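Side-chain contacts in putative aspartyl-tRNA synthetase (Leishmania major, PDB 6OD8), which probably catalyses the ATP-dependent attachment of L-aspartate to tRNA(Asp), releasing AMP and diphosphate: residues Tyr278-Leu283 with Asp514-Gly519; Glu322-Val327 with Ile447-Pro452; Cys228-Gln233 with Phe339-Thr344. All coordinates share one frame; numbering follows the deposited sequence. Where two conformers were deposited one is given.

Contact 1: Tyr278-Leu283 with Asp514-Gly519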
# COMPACT_ATOMS: atom_id res chain seq x y z
N TYR A 278 4.57 -16.32 -0.02
CA TYR A 278 5.63 -15.42 -0.49
C TYR A 278 6.26 -14.63 0.65
O TYR A 278 7.47 -14.42 0.66
CB TYR A 278 5.07 -14.46 -1.55
CG TYR A 278 4.68 -15.20 -2.80
CD1 TYR A 278 5.65 -15.77 -3.60
CD2 TYR A 278 3.34 -15.35 -3.17
CE1 TYR A 278 5.31 -16.49 -4.74
CE2 TYR A 278 3.00 -16.06 -4.31
CZ TYR A 278 3.98 -16.63 -5.08
OH TYR A 278 3.63 -17.33 -6.21
N LYS A 279 5.45 -14.16 1.61
CA LYS A 279 6.07 -13.38 2.68
C LYS A 279 7.02 -14.23 3.51
O LYS A 279 8.05 -13.73 3.97
CB LYS A 279 5.02 -12.67 3.55
CG LYS A 279 4.11 -13.58 4.43
CD LYS A 279 3.14 -12.70 5.22
CE LYS A 279 2.12 -13.57 5.95
NZ LYS A 279 1.44 -12.82 7.05
N GLN A 280 6.76 -15.54 3.66
CA GLN A 280 7.77 -16.39 4.28
C GLN A 280 8.99 -16.57 3.38
O GLN A 280 10.13 -16.59 3.87
CB GLN A 280 7.18 -17.76 4.60
CG GLN A 280 6.02 -17.75 5.56
CD GLN A 280 5.57 -19.18 5.85
OE1 GLN A 280 4.49 -19.62 5.45
NE2 GLN A 280 6.44 -19.93 6.50
N MET A 281 8.78 -16.80 2.09
CA MET A 281 9.91 -17.05 1.20
C MET A 281 10.84 -15.85 1.14
O MET A 281 12.06 -16.02 1.02
CB MET A 281 9.40 -17.39 -0.20
CG MET A 281 8.55 -18.68 -0.19
SD MET A 281 7.57 -18.93 -1.71
CE MET A 281 8.97 -19.17 -2.78
N VAL A 282 10.32 -14.63 1.25
CA VAL A 282 11.19 -13.46 1.15
C VAL A 282 12.12 -13.38 2.35
O VAL A 282 13.27 -12.94 2.22
CB VAL A 282 10.35 -12.18 0.98
CG1 VAL A 282 11.27 -10.95 0.92
CG2 VAL A 282 9.55 -12.27 -0.32
N LEU A 283 11.67 -13.82 3.53
CA LEU A 283 12.58 -13.85 4.67
C LEU A 283 13.75 -14.80 4.44
O LEU A 283 14.85 -14.59 4.97
CB LEU A 283 11.81 -14.25 5.92
CG LEU A 283 10.65 -13.40 6.42
CD1 LEU A 283 10.42 -13.71 7.88
CD2 LEU A 283 10.84 -11.91 6.20
N ASP A 514 10.90 -25.67 -0.94
CA ASP A 514 12.29 -25.54 -1.36
C ASP A 514 12.95 -24.29 -0.79
O ASP A 514 14.18 -24.27 -0.61
CB ASP A 514 12.38 -25.51 -2.89
CG ASP A 514 12.24 -26.88 -3.51
OD1 ASP A 514 12.19 -27.88 -2.76
OD2 ASP A 514 12.18 -26.93 -4.76
N SER A 515 12.17 -23.23 -0.53
CA SER A 515 12.77 -22.00 -0.01
C SER A 515 13.34 -22.16 1.39
O SER A 515 14.08 -21.27 1.84
CB SER A 515 11.76 -20.84 -0.02
OG SER A 515 10.81 -20.93 1.04
N PHE A 516 13.02 -23.25 2.09
CA PHE A 516 13.55 -23.47 3.43
C PHE A 516 14.75 -24.41 3.44
O PHE A 516 15.23 -24.76 4.53
CB PHE A 516 12.46 -24.04 4.34
CG PHE A 516 11.22 -23.19 4.38
CD1 PHE A 516 11.24 -21.93 4.98
CD2 PHE A 516 10.04 -23.64 3.80
CE1 PHE A 516 10.09 -21.14 5.01
CE2 PHE A 516 8.87 -22.86 3.85
CZ PHE A 516 8.91 -21.60 4.44
N ARG A 517 15.20 -24.87 2.27
CA ARG A 517 16.19 -25.94 2.22
C ARG A 517 17.62 -25.43 2.20
O ARG A 517 18.54 -26.20 2.46
CB ARG A 517 15.95 -26.83 1.01
CG ARG A 517 14.66 -27.68 1.09
CD ARG A 517 14.62 -28.60 -0.13
NE ARG A 517 13.32 -29.21 -0.38
CZ ARG A 517 12.84 -30.25 0.29
NH1 ARG A 517 11.64 -30.73 -0.03
NH2 ARG A 517 13.52 -30.78 1.30
N LEU A 518 17.83 -24.14 1.91
CA LEU A 518 19.16 -23.55 1.77
C LEU A 518 19.50 -22.67 2.97
O LEU A 518 20.06 -21.58 2.84
CB LEU A 518 19.26 -22.74 0.48
CG LEU A 518 18.85 -23.48 -0.81
CD1 LEU A 518 18.95 -22.55 -2.02
CD2 LEU A 518 19.68 -24.74 -1.02
N GLY A 519 19.16 -23.16 4.16
CA GLY A 519 19.25 -22.41 5.39
C GLY A 519 18.03 -21.54 5.57
O GLY A 519 17.67 -20.77 4.66

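Contact 2: Glu322-Val327 with Ile447-Pro452. With EDO (1,2-ethanediol), chain E.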
# COMPACT_ATOMS: atom_id res chain seq x y z
N GLU A 322 13.67 -16.20 19.37
CA GLU A 322 13.40 -17.33 20.26
C GLU A 322 11.95 -17.78 20.24
O GLU A 322 11.69 -18.98 20.41
CB GLU A 322 13.78 -16.97 21.72
CG GLU A 322 15.24 -16.66 21.97
CD GLU A 322 15.50 -16.23 23.41
OE1 GLU A 322 14.98 -16.90 24.34
OE2 GLU A 322 16.23 -15.25 23.61
N HIS A 323 11.01 -16.87 20.09
CA HIS A 323 9.64 -17.15 20.51
C HIS A 323 8.65 -16.38 19.65
O HIS A 323 8.89 -15.23 19.28
CB HIS A 323 9.46 -16.75 21.98
CG HIS A 323 8.36 -17.49 22.69
ND1 HIS A 323 7.03 -17.23 22.47
CD2 HIS A 323 8.41 -18.43 23.67
CE1 HIS A 323 6.30 -18.02 23.24
NE2 HIS A 323 7.11 -18.74 23.99
N TYR A 324 7.50 -17.01 19.39
CA TYR A 324 6.47 -16.29 18.66
C TYR A 324 5.87 -15.14 19.46
O TYR A 324 5.17 -14.32 18.87
CB TYR A 324 5.36 -17.24 18.20
CG TYR A 324 4.42 -17.69 19.30
CD1 TYR A 324 3.20 -17.05 19.50
CD2 TYR A 324 4.75 -18.77 20.12
CE1 TYR A 324 2.33 -17.46 20.49
CE2 TYR A 324 3.89 -19.19 21.11
CZ TYR A 324 2.69 -18.54 21.30
OH TYR A 324 1.83 -18.97 22.28
N TYR A 325 6.09 -15.06 20.79
CA TYR A 325 5.68 -13.86 21.51
C TYR A 325 6.37 -12.61 20.96
O TYR A 325 5.87 -11.51 21.19
CB TYR A 325 5.97 -13.98 23.02
CG TYR A 325 5.04 -14.92 23.75
CD1 TYR A 325 5.36 -15.40 25.02
CD2 TYR A 325 3.85 -15.35 23.17
CE1 TYR A 325 4.51 -16.28 25.68
CE2 TYR A 325 2.99 -16.23 23.83
CZ TYR A 325 3.33 -16.69 25.09
OH TYR A 325 2.49 -17.56 25.76
N GLU A 326 7.50 -12.76 20.25
CA GLU A 326 8.10 -11.61 19.59
C GLU A 326 7.18 -11.06 18.50
O GLU A 326 7.12 -9.84 18.29
CB GLU A 326 9.46 -11.99 19.01
CG GLU A 326 10.43 -12.44 20.08
CD GLU A 326 11.68 -13.10 19.50
OE1 GLU A 326 12.18 -12.62 18.46
OE2 GLU A 326 12.14 -14.08 20.10
N VAL A 327 6.49 -11.96 17.79
CA VAL A 327 5.48 -11.59 16.80
C VAL A 327 4.28 -10.94 17.47
O VAL A 327 3.79 -9.89 17.03
CB VAL A 327 5.04 -12.82 15.99
CG1 VAL A 327 3.93 -12.41 14.99
CG2 VAL A 327 6.23 -13.45 15.28
N ILE A 447 -6.26 -11.20 23.10
CA ILE A 447 -5.72 -12.30 22.31
C ILE A 447 -5.92 -13.60 23.09
O ILE A 447 -5.85 -13.60 24.32
CB ILE A 447 -4.24 -12.07 21.92
CG1 ILE A 447 -3.30 -12.42 23.07
CG2 ILE A 447 -4.03 -10.63 21.51
CD1 ILE A 447 -2.73 -13.83 23.00
N SER A 448 -6.19 -14.68 22.36
CA SER A 448 -6.26 -16.04 22.88
C SER A 448 -5.03 -16.77 22.39
O SER A 448 -4.80 -16.85 21.18
CB SER A 448 -7.52 -16.77 22.41
OG SER A 448 -7.58 -18.10 22.95
N ASP A 449 -4.27 -17.33 23.34
CA ASP A 449 -2.92 -17.82 23.12
C ASP A 449 -2.88 -19.35 23.09
O ASP A 449 -3.48 -20.00 23.96
CB ASP A 449 -2.01 -17.29 24.23
CG ASP A 449 -0.58 -17.60 24.01
OD1 ASP A 449 -0.17 -17.60 22.83
OD2 ASP A 449 0.14 -17.85 25.01
N ARG A 450 -2.17 -19.92 22.11
CA ARG A 450 -1.86 -21.34 21.99
C ARG A 450 -3.04 -22.15 21.48
O ARG A 450 -3.64 -22.94 22.22
CB ARG A 450 -1.37 -21.93 23.32
CG ARG A 450 0.11 -21.92 23.53
CD ARG A 450 0.50 -22.84 24.68
NE ARG A 450 1.95 -23.01 24.76
CZ ARG A 450 2.56 -24.11 25.19
NH1 ARG A 450 1.84 -25.16 25.57
NH2 ARG A 450 3.89 -24.16 25.23
N PHE A 451 -3.35 -22.01 20.19
CA PHE A 451 -4.53 -22.67 19.64
C PHE A 451 -4.27 -24.16 19.41
O PHE A 451 -3.13 -24.57 19.23
CB PHE A 451 -4.92 -22.02 18.31
CG PHE A 451 -5.99 -20.99 18.46
CD1 PHE A 451 -7.23 -21.17 17.87
CD2 PHE A 451 -5.76 -19.86 19.22
CE1 PHE A 451 -8.24 -20.20 18.02
CE2 PHE A 451 -6.74 -18.91 19.38
CZ PHE A 451 -7.99 -19.08 18.78
N PRO A 452 -5.34 -24.97 19.41
CA PRO A 452 -5.16 -26.40 19.13
C PRO A 452 -4.65 -26.63 17.72
O PRO A 452 -5.01 -25.91 16.77
CB PRO A 452 -6.57 -26.97 19.33
CG PRO A 452 -7.32 -25.93 20.11
CD PRO A 452 -6.75 -24.63 19.67
C1 EDO E . -1.26 -16.35 27.83
O1 EDO E . -0.38 -15.48 27.12
C2 EDO E . -1.98 -15.58 28.94
O2 EDO E . -1.21 -15.60 30.15
O HOH W 1 3.06 -20.56 24.28

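Contact 3: Cys228-Gln233 with Phe339-Thr344. With EDO (1,2-ethanediol), chain I.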
# COMPACT_ATOMS: atom_id res chain seq x y z
N CYS A 228 -4.66 2.16 6.99
CA CYS A 228 -3.51 1.83 6.15
C CYS A 228 -2.30 2.69 6.50
O CYS A 228 -1.18 2.19 6.63
CB CYS A 228 -3.86 2.01 4.66
SG CYS A 228 -5.06 0.80 4.04
N GLN A 229 -2.51 4.00 6.60
CA GLN A 229 -1.42 4.92 6.91
C GLN A 229 -0.70 4.55 8.21
O GLN A 229 0.54 4.51 8.25
CB GLN A 229 -1.98 6.33 7.01
CG GLN A 229 -0.97 7.35 7.41
CD GLN A 229 -1.59 8.73 7.52
OE1 GLN A 229 -2.68 8.98 7.00
NE2 GLN A 229 -0.90 9.63 8.22
N TYR A 230 -1.46 4.33 9.29
CA TYR A 230 -0.82 4.06 10.58
C TYR A 230 -0.25 2.65 10.64
O TYR A 230 0.80 2.43 11.26
CB TYR A 230 -1.82 4.30 11.72
CG TYR A 230 -2.33 5.72 11.73
CD1 TYR A 230 -1.46 6.79 11.48
CD2 TYR A 230 -3.67 6.01 11.99
CE1 TYR A 230 -1.91 8.10 11.48
CE2 TYR A 230 -4.13 7.33 12.02
CZ TYR A 230 -3.24 8.36 11.75
OH TYR A 230 -3.66 9.66 11.76
N PHE A 231 -0.89 1.68 9.98
CA PHE A 231 -0.28 0.35 9.82
C PHE A 231 1.12 0.46 9.22
O PHE A 231 2.10 -0.06 9.78
CB PHE A 231 -1.19 -0.52 8.93
CG PHE A 231 -0.60 -1.87 8.56
CD1 PHE A 231 -0.74 -2.96 9.42
CD2 PHE A 231 0.05 -2.07 7.33
CE1 PHE A 231 -0.21 -4.22 9.08
CE2 PHE A 231 0.59 -3.31 6.98
CZ PHE A 231 0.45 -4.42 7.89
N ARG A 232 1.24 1.12 8.07
CA ARG A 232 2.54 1.22 7.41
C ARG A 232 3.53 2.05 8.22
O ARG A 232 4.72 1.70 8.32
CB ARG A 232 2.39 1.81 6.01
CG ARG A 232 1.67 0.94 5.00
CD ARG A 232 1.81 1.58 3.61
NE ARG A 232 1.41 2.99 3.66
CZ ARG A 232 0.16 3.42 3.54
NH1 ARG A 232 -0.83 2.56 3.33
NH2 ARG A 232 -0.10 4.73 3.59
N GLN A 233 3.07 3.15 8.81
CA GLN A 233 4.05 4.00 9.50
C GLN A 233 4.64 3.31 10.71
O GLN A 233 5.84 3.45 10.98
CB GLN A 233 3.43 5.34 9.91
CG GLN A 233 4.50 6.33 10.32
CD GLN A 233 5.59 6.51 9.25
OE1 GLN A 233 5.30 6.84 8.10
NE2 GLN A 233 6.85 6.28 9.63
N PHE A 339 -4.93 2.28 17.04
CA PHE A 339 -6.10 2.69 17.80
C PHE A 339 -5.88 4.04 18.46
O PHE A 339 -6.80 4.87 18.53
CB PHE A 339 -6.41 1.64 18.89
CG PHE A 339 -6.92 0.33 18.36
CD1 PHE A 339 -7.61 0.27 17.17
CD2 PHE A 339 -6.74 -0.86 19.09
CE1 PHE A 339 -8.10 -0.94 16.69
CE2 PHE A 339 -7.22 -2.06 18.64
CZ PHE A 339 -7.91 -2.11 17.42
N GLU A 340 -4.68 4.26 18.99
CA GLU A 340 -4.40 5.55 19.62
C GLU A 340 -4.47 6.70 18.62
O GLU A 340 -4.95 7.79 18.96
CB GLU A 340 -3.02 5.47 20.28
CG GLU A 340 -2.38 6.77 20.66
CD GLU A 340 -0.95 6.55 21.16
OE1 GLU A 340 -0.72 5.54 21.87
OE2 GLU A 340 -0.07 7.38 20.82
N ARG A 341 -4.06 6.47 17.38
CA ARG A 341 -4.11 7.53 16.39
C ARG A 341 -5.50 7.66 15.77
O ARG A 341 -5.95 8.78 15.49
CB ARG A 341 -3.03 7.28 15.33
CG ARG A 341 -1.69 7.75 15.88
CD ARG A 341 -0.48 7.28 15.13
NE ARG A 341 0.72 7.73 15.84
CZ ARG A 341 1.15 7.23 17.00
NH1 ARG A 341 0.49 6.25 17.61
NH2 ARG A 341 2.25 7.73 17.56
N LEU A 342 -6.22 6.55 15.57
CA LEU A 342 -7.59 6.65 15.07
C LEU A 342 -8.45 7.47 16.01
O LEU A 342 -9.34 8.20 15.56
CB LEU A 342 -8.20 5.27 14.86
CG LEU A 342 -7.70 4.42 13.67
CD1 LEU A 342 -8.44 3.09 13.71
CD2 LEU A 342 -7.84 5.12 12.28
N ALA A 343 -8.19 7.36 17.31
CA ALA A 343 -8.99 8.08 18.30
C ALA A 343 -8.88 9.59 18.16
O ALA A 343 -9.78 10.30 18.62
CB ALA A 343 -8.61 7.65 19.72
N THR A 344 -7.80 10.11 17.54
CA THR A 344 -7.65 11.55 17.34
C THR A 344 -8.50 12.09 16.20
O THR A 344 -8.67 13.31 16.12
CB THR A 344 -6.19 11.94 17.06
OG1 THR A 344 -5.80 11.53 15.74
CG2 THR A 344 -5.26 11.34 18.13
C1 EDO I . -1.24 10.60 17.79
O1 EDO I . 0.05 11.14 18.12
C2 EDO I . -1.99 10.28 19.07
O2 EDO I . -1.10 9.70 20.03

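Contact 1: Tyr278-Leu283 with Asp514-Gly519
Met281 and Ser515 meet where the two backbones come closest, and the touch is made near the root of both side chains: Met281 CG lies 3.4 Å from Ser515 OG and 3.9 Å from Ser515 CB. Methionine thus offers the flank of its first methylenes, and a residue as small as serine allows the helix to come this close. The hydroxyl does not depend on the helix for a polar partner, being hydrogen-bonded to Tyr512 O one turn back. With OG set between the backbone N and the carbonyl carbon (chi1 77°), it also sits over the centre of the Phe516 ring, 3.7 Å above its plane.

The second pair is Gln280 with Phe516. The extended glutamine chain carries NE2 to within 3.6 Å of Phe516 CZ, its amide tilted 42° from the ring, neither stacked on it nor perpendicular. No hydrogen bond joins the two segments. The amide is held instead by Tyr512 OH and Gln276 NE2 at OE1 and by His523 NE2 at its nitrogen, which fixes its rotation; glutamine suits a buried place where both ends of an amide are used.

Asp514 to Arg517 form a type I turn, reinforced by a salt bridge from Arg517 NE to Asp514 OD1 (3.0 Å) lying in the guanidinium plane.

Within the class II catalytic domain, helix 276-283 is thereby joined to the loop between helix 510-514 and strand 523-529. Phe516 packs on Pro492 and Leu495 of helix 492-501, Gln280 touches Glu317 of strand 310-319, and Trp209 of the second subunit covers Met281 and Ser515.

Contact 2: Glu322-Val327 with Ile447-Pro452
Two consecutive tyrosines, Tyr324 and Tyr325, grip the carboxylate of Asp449, one oxygen each. Tyr324 OH donates to Asp449 OD1 and Tyr325 OH to Asp449 OD2, both at a very short 2.5 Å, and the two rings are well twisted from the carboxylate plane. Aspartate suits the spot because its two oxygens can serve two phenols at once.

The tyrosines arrive by different torsions. Tyr324 has CG between the backbone N and the carbonyl carbon (chi1 75°), whereas Tyr325 has it anti to the carbonyl carbon, and the difference probably helps two adjacent residues to converge on one acid. Their rings also touch, Tyr325 CD2 lying over the rim of the Tyr324 face. His323 CE1 sits over the centre of the Tyr325 ring, 3.2 Å above its plane.

Arg450 adds an extended side chain whose CG is 3.6 Å from Tyr324 OH. Water 1 donates to Tyr324 OH (2.8 Å) and accepts from Arg450 NE (2.7 Å), while the far end of the guanidinium forms a salt bridge with Asp465. A 1,2-ethanediol, probably from the crystallisation liquor, donates a weak bond to Asp449 OD2.

His323 and Glu326 make a capping box: His323 ND1 accepts from Tyr325 N at 2.9 Å, nearly straight (167°), and Glu326 OE2 accepts from His323 N at 3.0 Å. It is the classic start of a helix, here helix 325-342, tied at this end to the C-terminal end of strand 445-449, an inner strand of the catalytic sheet of a class II synthetase.

Contact 3: Cys228-Gln233 with Phe339-Thr344
Tyr230 lays one face of its ring against Arg341, joining two helices of the class II catalytic domain. Its helix, 215-237, is long, runs into short strand 241-242 and meets the second subunit, consistent with motif 1, the dimer-interface element of this family.

Along the segment, Cys228 and Gln229 both border the second subunit, packing on its Glu242 and Ile236. Tyr230 comes next and carries the whole contact from this side. Arg341 CB stands over the ring, 3.6 Å from the centroid of the Tyr230 ring and 16° off the normal, a CH-pi contact. The arginine chain then runs extended across the same face, bringing CD to 3.8 Å from Tyr230 CD1. The CB of Tyr230 already points toward the other helix, and chi1 of -60°, with CG anti to the carbonyl carbon, extends the ring in that direction. Leu342 fills in beside it, with its CD2 4.3 Å from Tyr230 CD2. Tyrosine fits here because the flat ring takes aliphatic groups while its hydroxyl, at the far end, is hydrogen-bonded to His345.

Phe231 turns to the sheet, touching Phe291, Val293, Leu314 and Val316, and Arg232, in the conformer given, makes a salt bridge to Glu242 of the second subunit. Gln233 closes the segment beside Tyr337.

Arginine suits this partly exposed position: its methylenes cover Tyr230, while its guanidinium, turned 66° from the ring, is carried beyond it to Tyr337, with a hydrogen bond to the backbone O and a cation-pi contact. A 1,2-ethanediol, probably from the crystallisation liquor, lies over one guanidinium face, and its O2 donates to Glu340 OE2. Arg341 O accepts from Thr344 N at 3.1 Å and, in the carbonyl plane, from Thr344 OG1 at 2.8 Å.

All three contacts belong to the class II catalytic domain, and each borders the second subunit. Contact 1 is fully buried and rests on van der Waals touches between a helix and a loop. Contacts 2 and 3 are only partly buried and share helix 325-342, one at its start and the other toward its C-terminal part, with centres about 24 Å apart. Contact 2 depends on charge and hydroxyls where helix meets strand; contact 3, helix against helix, relies on an aromatic face and aliphatic carbons. Along the chain, contact 2 is nested within contact 1, while contact 3 crosses both.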